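Local coordinates for protein Non-structural maintenance of chromosomes element 1 homolog (Xenopus laevis, PDB 7DG2) that probably acts as a RING-type E3 ubiquitin ligase that works with a MAGE protein inside the SMC5-SMC6 DNA repair complex and binds zinc, at residues A[68-73]-A[203-208]; A[172-177]-A[187-192]; A[18-23]-A[162-167]. One frame throughout, in Å; residues are numbered along the deposited sequence.

Interaction 1: A[68-73]-A[203-208]. With ZN (zinc ion), chain G.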
loop_
_atom_site.group_PDB
_atom_site.type_symbol
_atom_site.label_atom_id
_atom_site.label_comp_id
_atom_site.label_asym_id
_atom_site.label_seq_id
_atom_site.Cartn_x
_atom_site.Cartn_y
_atom_site.Cartn_z
ATOM N N VAL A 68 -10.262 18.699 -3.906
ATOM C CA VAL A 68 -11.373 18.582 -4.847
ATOM C C VAL A 68 -10.845 18.035 -6.169
ATOM O O VAL A 68 -9.815 18.495 -6.671
ATOM C CB VAL A 68 -12.072 19.938 -5.064
ATOM C CG1 VAL A 68 -13.142 19.816 -6.141
ATOM C CG2 VAL A 68 -12.674 20.436 -3.767
ATOM N N GLY A 69 -11.558 17.061 -6.735
ATOM C CA GLY A 69 -11.165 16.516 -8.026
ATOM C C GLY A 69 -11.399 17.535 -9.134
ATOM O O GLY A 69 -12.478 18.132 -9.228
ATOM N N GLU A 70 -10.376 17.750 -9.969
ATOM C CA GLU A 70 -10.498 18.723 -11.052
ATOM C C GLU A 70 -11.610 18.346 -12.020
ATOM O O GLU A 70 -12.326 19.218 -12.525
ATOM C CB GLU A 70 -9.171 18.848 -11.800
ATOM C CG GLU A 70 -8.094 19.475 -10.966
ATOM C CD GLU A 70 -6.890 19.873 -11.784
ATOM O OE1 GLU A 70 -6.721 19.319 -12.888
ATOM O OE2 GLU A 70 -6.119 20.726 -11.305
ATOM N N GLU A 71 -11.759 17.056 -12.304
ATOM C CA GLU A 71 -12.782 16.627 -13.250
ATOM C C GLU A 71 -14.157 16.574 -12.597
ATOM O O GLU A 71 -15.107 17.215 -13.064
ATOM C CB GLU A 71 -12.419 15.260 -13.835
ATOM C CG GLU A 71 -11.074 15.223 -14.533
ATOM C CD GLU A 71 -10.988 14.107 -15.553
ATOM O OE1 GLU A 71 -9.968 14.023 -16.266
ATOM O OE2 GLU A 71 -11.954 13.321 -15.648
ATOM N N ASP A 72 -14.279 15.824 -11.507
ATOM C CA ASP A 72 -15.591 15.465 -10.995
ATOM C C ASP A 72 -16.113 16.403 -9.916
ATOM O O ASP A 72 -17.275 16.270 -9.524
ATOM C CB ASP A 72 -15.575 14.019 -10.471
ATOM C CG ASP A 72 -14.461 13.759 -9.463
ATOM O OD1 ASP A 72 -14.000 14.713 -8.800
ATOM O OD2 ASP A 72 -14.048 12.588 -9.346
ATOM N N GLY A 73 -15.302 17.339 -9.427
ATOM C CA GLY A 73 -15.752 18.240 -8.385
ATOM C C GLY A 73 -16.017 17.592 -7.043
ATOM O O GLY A 73 -16.524 18.262 -6.138
ATOM N N PRO A 203 -4.705 30.797 -16.332
ATOM C CA PRO A 203 -5.552 29.609 -16.211
ATOM C C PRO A 203 -6.646 29.764 -15.168
ATOM O O PRO A 203 -6.472 30.482 -14.176
ATOM C CB PRO A 203 -4.544 28.533 -15.790
ATOM C CG PRO A 203 -3.589 29.290 -14.903
ATOM C CD PRO A 203 -3.540 30.726 -15.427
ATOM N N LEU A 204 -7.775 29.088 -15.380
ATOM C CA LEU A 204 -8.775 28.880 -14.343
ATOM C C LEU A 204 -9.111 27.397 -14.284
ATOM O O LEU A 204 -9.208 26.748 -15.326
ATOM C CB LEU A 204 -10.059 29.676 -14.611
ATOM C CG LEU A 204 -10.016 31.190 -14.408
ATOM C CD1 LEU A 204 -11.437 31.753 -14.372
ATOM C CD2 LEU A 204 -9.271 31.517 -13.133
ATOM N N HIS A 205 -9.288 26.861 -13.075
ATOM C CA HIS A 205 -9.898 25.540 -12.953
ATOM C C HIS A 205 -11.261 25.544 -13.631
ATOM O O HIS A 205 -11.955 26.563 -13.661
ATOM C CB HIS A 205 -10.089 25.138 -11.491
ATOM C CG HIS A 205 -8.825 24.798 -10.770
ATOM N ND1 HIS A 205 -8.339 25.563 -9.729
ATOM C CD2 HIS A 205 -7.963 23.762 -10.913
ATOM C CE1 HIS A 205 -7.225 25.018 -9.270
ATOM N NE2 HIS A 205 -6.974 23.926 -9.974
ATOM N N LEU A 206 -11.652 24.386 -14.167
ATOM C CA LEU A 206 -12.955 24.299 -14.822
ATOM C C LEU A 206 -14.082 24.616 -13.851
ATOM O O LEU A 206 -15.034 25.322 -14.205
ATOM C CB LEU A 206 -13.147 22.917 -15.451
ATOM C CG LEU A 206 -12.949 22.900 -16.970
ATOM C CD1 LEU A 206 -11.479 23.105 -17.327
ATOM C CD2 LEU A 206 -13.491 21.615 -17.597
ATOM N N GLN A 207 -13.985 24.121 -12.612
ATOM C CA GLN A 207 -14.988 24.466 -11.610
ATOM C C GLN A 207 -14.922 25.939 -11.234
ATOM O O GLN A 207 -15.956 26.556 -10.958
ATOM C CB GLN A 207 -14.820 23.600 -10.361
ATOM C CG GLN A 207 -15.797 22.435 -10.271
ATOM C CD GLN A 207 -15.189 21.125 -10.740
ATOM O OE1 GLN A 207 -14.089 20.746 -10.311
ATOM N NE2 GLN A 207 -15.896 20.426 -11.627
ATOM N N CYS A 208 -13.722 26.521 -11.216
ATOM C CA CYS A 208 -13.613 27.928 -10.859
ATOM C C CYS A 208 -14.117 28.831 -11.978
ATOM O O CYS A 208 -14.646 29.913 -11.703
ATOM C CB CYS A 208 -12.170 28.263 -10.493
ATOM S SG CYS A 208 -11.596 27.412 -9.006
HETATM ZN ZN ZN G . -9.234 27.382 -9.072
#
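The hairpin turn of an N-terminal unit, probably winged-helix as its family suggests, here meets the zinc site of the atypical RING domain formed by three cysteines and one histidine, with Glu70 facing His205 and Gln207 lying against the turn. Strands 62-68 and 75-81 flank the turn, which is closed by a backbone bond from Gly73 N to Gly69 O (2.9 Å). Glu70 places CG anti to its carbonyl carbon (chi1 -68°) and runs on extended, which carries its carboxylate to the imidazole edge. There OE2 lies 3.6 Å from His205 NE2, near the ring plane, while carboxylate and ring planes are 67° apart. Stronger partners fix both groups: Glu70 OE2 accepts a hydrogen bond from Ile192 N and OE1 one from Gln193 N, and His205 NE2 hydrogen-bonds to Val190 O. Gln207 bends at chi2, and its terminal amide rests over the turn, with CD 3.8 Å from Gly73 CA. Away from the contact, Glu71 makes a salt bridge with Arg155. Cys184 and Cys187 complete the metal site, which Cys208 SG joins at 2.4 Å from the zinc ion. The imidazole is thus held at both nitrogens, since His205 ND1 binds the zinc ion at 2.1 Å.

Interaction 2: A[172-177]-A[187-192]; sequences YIRNTY and CRKVAI. With ZN (zinc ion), chain G.
Arg174, near the C-terminal end of helix 163-176, reaches Arg188 in the loop after the zinc ligand Cys187, and Val190 at the start of the short strand 190-191 of the RING domain. The polar link is one hydrogen bond from Arg174 NH1 to Arg188 O, with the oxygen at the guanidinium edge. Its modelled length of 2.5 Å is very short and its N-H...O angle only 133°, so the exact distance is doubtful. Arg174 bends at chi3 (-103°) to bring NH1 to this carbonyl. Its NH2 forms a salt bridge with Glu170, whose OE1 also accepts from Val190 N; this carboxylate probably offsets the like charge of Lys189 NZ, 4.8 Å from Arg174 NH2. The apolar part centres on one methyl: Val190 CG2 lies 3.7 Å from Arg174 CG and 4.1 Å from Ile173 CG2. Arg174 and Val190 run past each other in opposite directions, whereas Ile173 crosses Val190 at about a right angle. On the metal side, Cys187 SG binds the zinc ion at 2.2 Å and accepts a weak hydrogen bond from Lys189 N (3.6 Å). Around the contact, Ile173 packs on Ile110 of helix 96-111 and Leu161 of strand 158-161, Val190 touches Ile183 of strand 182-183, which pairs antiparallel with 190-191, and Tyr172 meets Leu72 of the neighbouring Nse4 chain.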
loop_
_atom_site.group_PDB
_atom_site.type_symbol
_atom_site.label_atom_id
_atom_site.label_comp_id
_atom_site.label_asym_id
_atom_site.label_seq_id
_atom_site.Cartn_x
_atom_site.Cartn_y
_atom_site.Cartn_z
ATOM N N TYR A 172 5.237 21.143 -3.815
ATOM C CA TYR A 172 6.404 20.758 -4.594
ATOM C C TYR A 172 6.317 21.305 -6.017
ATOM O O TYR A 172 7.281 21.876 -6.541
ATOM C CB TYR A 172 6.528 19.238 -4.596
ATOM C CG TYR A 172 7.624 18.713 -5.461
ATOM C CD1 TYR A 172 8.916 18.569 -4.972
ATOM C CD2 TYR A 172 7.375 18.362 -6.778
ATOM C CE1 TYR A 172 9.924 18.083 -5.775
ATOM C CE2 TYR A 172 8.371 17.883 -7.586
ATOM C CZ TYR A 172 9.643 17.742 -7.080
ATOM O OH TYR A 172 10.626 17.258 -7.902
ATOM N N ILE A 173 5.159 21.142 -6.654
ATOM C CA ILE A 173 4.970 21.639 -8.019
ATOM C C ILE A 173 5.084 23.158 -8.061
ATOM O O ILE A 173 5.725 23.722 -8.958
ATOM C CB ILE A 173 3.609 21.163 -8.565
ATOM C CG1 ILE A 173 3.633 19.655 -8.827
ATOM C CG2 ILE A 173 3.215 21.953 -9.843
ATOM C CD1 ILE A 173 2.245 19.041 -9.046
ATOM N N ARG A 174 4.445 23.844 -7.107
ATOM C CA ARG A 174 4.471 25.308 -7.087
ATOM C C ARG A 174 5.895 25.841 -7.051
ATOM O O ARG A 174 6.199 26.868 -7.671
ATOM C CB ARG A 174 3.691 25.830 -5.878
ATOM C CG ARG A 174 2.285 26.290 -6.159
ATOM C CD ARG A 174 1.812 27.219 -5.044
ATOM N NE ARG A 174 0.895 26.560 -4.117
ATOM C CZ ARG A 174 -0.390 26.882 -3.995
ATOM N NH1 ARG A 174 -0.900 27.858 -4.737
ATOM N NH2 ARG A 174 -1.165 26.240 -3.130
ATOM N N ASN A 175 6.784 25.156 -6.331
ATOM C CA ASN A 175 8.150 25.625 -6.140
ATOM C C ASN A 175 9.112 25.087 -7.190
ATOM O O ASN A 175 9.950 25.841 -7.698
ATOM C CB ASN A 175 8.629 25.246 -4.733
ATOM C CG ASN A 175 7.782 25.883 -3.647
ATOM O OD1 ASN A 175 7.341 27.030 -3.778
ATOM N ND2 ASN A 175 7.535 25.139 -2.572
ATOM N N THR A 176 9.003 23.803 -7.533
ATOM C CA THR A 176 9.914 23.210 -8.506
ATOM C C THR A 176 9.620 23.688 -9.922
ATOM O O THR A 176 10.535 23.760 -10.753
ATOM C CB THR A 176 9.819 21.686 -8.435
ATOM O OG1 THR A 176 10.213 21.254 -7.130
ATOM C CG2 THR A 176 10.702 21.018 -9.479
ATOM N N TYR A 177 8.365 24.007 -10.220
ATOM C CA TYR A 177 7.960 24.407 -11.563
ATOM C C TYR A 177 7.338 25.797 -11.559
ATOM O O TYR A 177 6.400 26.068 -12.304
ATOM C CB TYR A 177 6.979 23.400 -12.159
ATOM C CG TYR A 177 7.507 21.983 -12.278
ATOM C CD1 TYR A 177 8.251 21.588 -13.383
ATOM C CD2 TYR A 177 7.240 21.038 -11.298
ATOM C CE1 TYR A 177 8.725 20.296 -13.506
ATOM C CE2 TYR A 177 7.710 19.741 -11.407
ATOM C CZ TYR A 177 8.452 19.375 -12.513
ATOM O OH TYR A 177 8.917 18.084 -12.625
ATOM N N CYS A 187 -8.682 30.713 -7.437
ATOM C CA CYS A 187 -8.424 30.108 -6.134
ATOM C C CYS A 187 -6.948 30.067 -5.764
ATOM O O CYS A 187 -6.630 29.742 -4.614
ATOM C CB CYS A 187 -9.000 28.689 -6.079
ATOM S SG CYS A 187 -8.136 27.505 -7.145
ATOM N N ARG A 188 -6.048 30.374 -6.705
ATOM C CA ARG A 188 -4.604 30.465 -6.484
ATOM C C ARG A 188 -3.966 29.119 -6.143
ATOM O O ARG A 188 -2.895 29.075 -5.533
ATOM C CB ARG A 188 -4.273 31.501 -5.405
ATOM C CG ARG A 188 -4.876 32.880 -5.661
ATOM C CD ARG A 188 -4.185 33.580 -6.817
ATOM N NE ARG A 188 -2.734 33.570 -6.652
ATOM C CZ ARG A 188 -2.052 34.469 -5.946
ATOM N NH1 ARG A 188 -0.731 34.376 -5.849
ATOM N NH2 ARG A 188 -2.688 35.461 -5.334
ATOM N N LYS A 189 -4.588 28.015 -6.536
ATOM C CA LYS A 189 -4.005 26.690 -6.381
ATOM C C LYS A 189 -3.569 26.149 -7.737
ATOM O O LYS A 189 -4.028 26.604 -8.787
ATOM C CB LYS A 189 -4.996 25.722 -5.729
ATOM C CG LYS A 189 -5.454 26.146 -4.346
ATOM C CD LYS A 189 -6.579 25.259 -3.843
ATOM C CE LYS A 189 -6.857 25.533 -2.376
ATOM N NZ LYS A 189 -5.607 25.393 -1.576
ATOM N N VAL A 190 -2.662 25.167 -7.696
ATOM C CA VAL A 190 -2.193 24.526 -8.920
ATOM C C VAL A 190 -3.375 24.002 -9.717
ATOM O O VAL A 190 -4.319 23.420 -9.165
ATOM C CB VAL A 190 -1.209 23.391 -8.591
ATOM C CG1 VAL A 190 -0.957 22.512 -9.813
ATOM C CG2 VAL A 190 0.102 23.961 -8.069
ATOM N N ALA A 191 -3.339 24.223 -11.028
ATOM C CA ALA A 191 -4.310 23.650 -11.947
ATOM C C ALA A 191 -3.559 22.797 -12.951
ATOM O O ALA A 191 -2.584 23.256 -13.554
ATOM C CB ALA A 191 -5.121 24.727 -12.670
ATOM N N ILE A 192 -4.003 21.554 -13.121
ATOM C CA ILE A 192 -3.441 20.680 -14.143
ATOM C C ILE A 192 -4.335 20.748 -15.375
ATOM O O ILE A 192 -3.878 21.100 -16.470
ATOM C CB ILE A 192 -3.281 19.240 -13.619
ATOM C CG1 ILE A 192 -2.341 19.214 -12.414
ATOM C CG2 ILE A 192 -2.740 18.354 -14.701
ATOM C CD1 ILE A 192 -0.942 19.735 -12.700
HETATM ZN ZN ZN G . -9.234 27.382 -9.072
#

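Interaction 3: A[18-23]-A[162-167]. With ACT (acetate ion), chain D.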
loop_
_atom_site.group_PDB
_atom_site.type_symbol
_atom_site.label_atom_id
_atom_site.label_comp_id
_atom_site.label_asym_id
_atom_site.label_seq_id
_atom_site.Cartn_x
_atom_site.Cartn_y
_atom_site.Cartn_z
ATOM N N HIS A 18 -5.610 2.613 0.892
ATOM C CA HIS A 18 -6.162 3.193 -0.328
ATOM C C HIS A 18 -5.375 4.388 -0.843
ATOM O O HIS A 18 -5.465 4.704 -2.043
ATOM C CB HIS A 18 -7.607 3.626 -0.082
ATOM C CG HIS A 18 -8.568 2.485 -0.024
ATOM N ND1 HIS A 18 -9.002 1.831 -1.155
ATOM C CD2 HIS A 18 -9.170 1.874 1.024
ATOM C CE1 HIS A 18 -9.841 0.869 -0.807
ATOM N NE2 HIS A 18 -9.966 0.881 0.509
ATOM N N GLY A 19 -4.657 5.081 0.028
ATOM C CA GLY A 19 -3.961 6.322 -0.323
ATOM C C GLY A 19 -4.895 7.510 -0.386
ATOM O O GLY A 19 -4.625 8.548 0.229
ATOM N N ILE A 20 -6.017 7.361 -1.083
ATOM C CA ILE A 20 -6.985 8.430 -1.292
ATOM C C ILE A 20 -8.376 7.812 -1.336
ATOM O O ILE A 20 -8.551 6.683 -1.804
ATOM C CB ILE A 20 -6.661 9.208 -2.587
ATOM C CG1 ILE A 20 -7.692 10.315 -2.823
ATOM C CG2 ILE A 20 -6.615 8.255 -3.766
ATOM C CD1 ILE A 20 -7.219 11.380 -3.850
ATOM N N MET A 21 -9.364 8.537 -0.813
ATOM C CA MET A 21 -10.745 8.069 -0.790
ATOM C C MET A 21 -11.686 9.241 -1.033
ATOM O O MET A 21 -11.441 10.343 -0.543
ATOM C CB MET A 21 -11.095 7.399 0.555
ATOM C CG MET A 21 -10.260 6.153 0.875
ATOM S SD MET A 21 -10.818 5.362 2.403
ATOM C CE MET A 21 -12.598 5.603 2.187
ATOM N N GLU A 22 -12.777 8.988 -1.760
ATOM C CA GLU A 22 -13.780 10.019 -2.008
ATOM C C GLU A 22 -14.603 10.298 -0.743
ATOM O O GLU A 22 -14.759 9.437 0.128
ATOM C CB GLU A 22 -14.680 9.585 -3.167
ATOM C CG GLU A 22 -15.686 10.614 -3.651
ATOM C CD GLU A 22 -16.997 10.520 -2.901
ATOM O OE1 GLU A 22 -17.641 11.572 -2.661
ATOM O OE2 GLU A 22 -17.361 9.383 -2.529
ATOM N N GLY A 23 -15.152 11.516 -0.664
ATOM C CA GLY A 23 -15.736 11.992 0.585
ATOM C C GLY A 23 -16.887 11.147 1.098
ATOM O O GLY A 23 -16.974 10.872 2.298
ATOM N N HIS A 162 -3.120 12.070 -10.924
ATOM C CA HIS A 162 -4.257 11.735 -10.071
ATOM C C HIS A 162 -4.493 12.849 -9.056
ATOM O O HIS A 162 -3.572 13.581 -8.685
ATOM C CB HIS A 162 -3.992 10.400 -9.345
ATOM C CG HIS A 162 -5.226 9.750 -8.788
ATOM N ND1 HIS A 162 -5.840 10.175 -7.626
ATOM C CD2 HIS A 162 -5.956 8.702 -9.235
ATOM C CE1 HIS A 162 -6.900 9.422 -7.389
ATOM N NE2 HIS A 162 -6.997 8.528 -8.356
ATOM N N THR A 163 -5.744 12.975 -8.594
ATOM C CA THR A 163 -6.019 13.887 -7.485
ATOM C C THR A 163 -5.062 13.648 -6.321
ATOM O O THR A 163 -4.561 14.595 -5.712
ATOM C CB THR A 163 -7.467 13.726 -7.030
ATOM O OG1 THR A 163 -8.335 13.993 -8.138
ATOM C CG2 THR A 163 -7.783 14.694 -5.895
ATOM N N ARG A 164 -4.781 12.380 -6.014
ATOM C CA ARG A 164 -3.842 12.065 -4.938
ATOM C C ARG A 164 -2.488 12.710 -5.176
ATOM O O ARG A 164 -1.861 13.238 -4.247
ATOM C CB ARG A 164 -3.670 10.554 -4.823
ATOM C CG ARG A 164 -2.737 10.168 -3.662
ATOM C CD ARG A 164 -2.091 8.823 -3.903
ATOM N NE ARG A 164 -1.344 8.328 -2.743
ATOM C CZ ARG A 164 -0.969 7.060 -2.618
ATOM N NH1 ARG A 164 -1.284 6.181 -3.556
ATOM N NH2 ARG A 164 -0.297 6.659 -1.551
ATOM N N CYS A 165 -2.013 12.671 -6.425
ATOM C CA CYS A 165 -0.711 13.234 -6.742
ATOM C C CYS A 165 -0.710 14.750 -6.582
ATOM O O CYS A 165 0.222 15.321 -6.012
ATOM C CB CYS A 165 -0.331 12.835 -8.162
ATOM S SG CYS A 165 1.359 13.299 -8.588
ATOM N N ILE A 166 -1.751 15.422 -7.086
ATOM C CA ILE A 166 -1.832 16.871 -6.928
ATOM C C ILE A 166 -1.899 17.253 -5.451
ATOM O O ILE A 166 -1.247 18.211 -5.009
ATOM C CB ILE A 166 -3.038 17.417 -7.713
ATOM C CG1 ILE A 166 -2.929 17.002 -9.177
ATOM C CG2 ILE A 166 -3.140 18.927 -7.538
ATOM C CD1 ILE A 166 -4.234 17.220 -9.986
ATOM N N MET A 167 -2.672 16.504 -4.661
ATOM C CA MET A 167 -2.794 16.816 -3.239
ATOM C C MET A 167 -1.451 16.704 -2.536
ATOM O O MET A 167 -1.063 17.594 -1.767
ATOM C CB MET A 167 -3.831 15.900 -2.593
ATOM C CG MET A 167 -5.278 16.242 -2.996
ATOM S SD MET A 167 -6.530 15.097 -2.404
ATOM C CE MET A 167 -6.468 15.396 -0.630
HETATM C C ACT D . -1.146 3.074 -2.205
HETATM O O ACT D . -0.240 3.482 -3.013
HETATM O OXT ACT D . -1.150 3.107 -0.933
HETATM C CH3 ACT D . -2.426 2.469 -2.889
#
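Ile20 presses its methyl groups onto the first turn of helix 163-176, in the tight part of the contact. With CG1 anti to the backbone N (chi1 179°), its CD1 reaches the helix backbone, 3.4 Å from Arg164 N, and also approaches Thr163 CG2 (3.9 Å) and Met167 SD (4.0 Å). The other branch, CG2, meets His162 CE1 at 3.8 Å, oblique to the ring. His162 is the N-cap residue of the helix: its ND1 accepts from Arg164 N at 2.9 Å and 173°, the donor lying in the ring plane. Gly19 packs as closely: lacking a CB, at positive phi, it lets the guanidinium lie flat on it, CA 3.8 Å from Arg164 CZ. The looser side is the guanidinium edge, where Arg164 NH1 hydrogen-bonds to the O atom of an acetate, probably from the crystallisation liquor, at 2.9 Å and 169°. Trp151 makes a cation-pi contact with Arg164, and His69 of the neighbouring Nse4 chain packs on it. In the antiparallel sheet ordered 20-22, 75-81, 62-68, strand 20-22 is an outer strand within this chain; Tyr76 touches Ile20 and Thr163, and Met167 packs on Ala78, which sets helix 163-176 against the sheet.

From the N terminus, 18-23 opens interaction 3 and 68-73 opens interaction 1 before 162-167 closes the first loop; as 203-208 closes the second only later, the two cross. Interaction 2, spanning 172-177 to 187-192, lies wholly within the span of interaction 1 and follows interaction 3 in series. Helix 163-176 serves both interactions 2 and 3: its start faces the N-terminal sheet and its end faces the RING domain. The contacts also meet in space: Ile166 CD1 packs on Ile192 CG1 (3.7 Å) and on Glu70 CD (4.2 Å). Together they tie the N-terminal sheet, this helix and one zinc site.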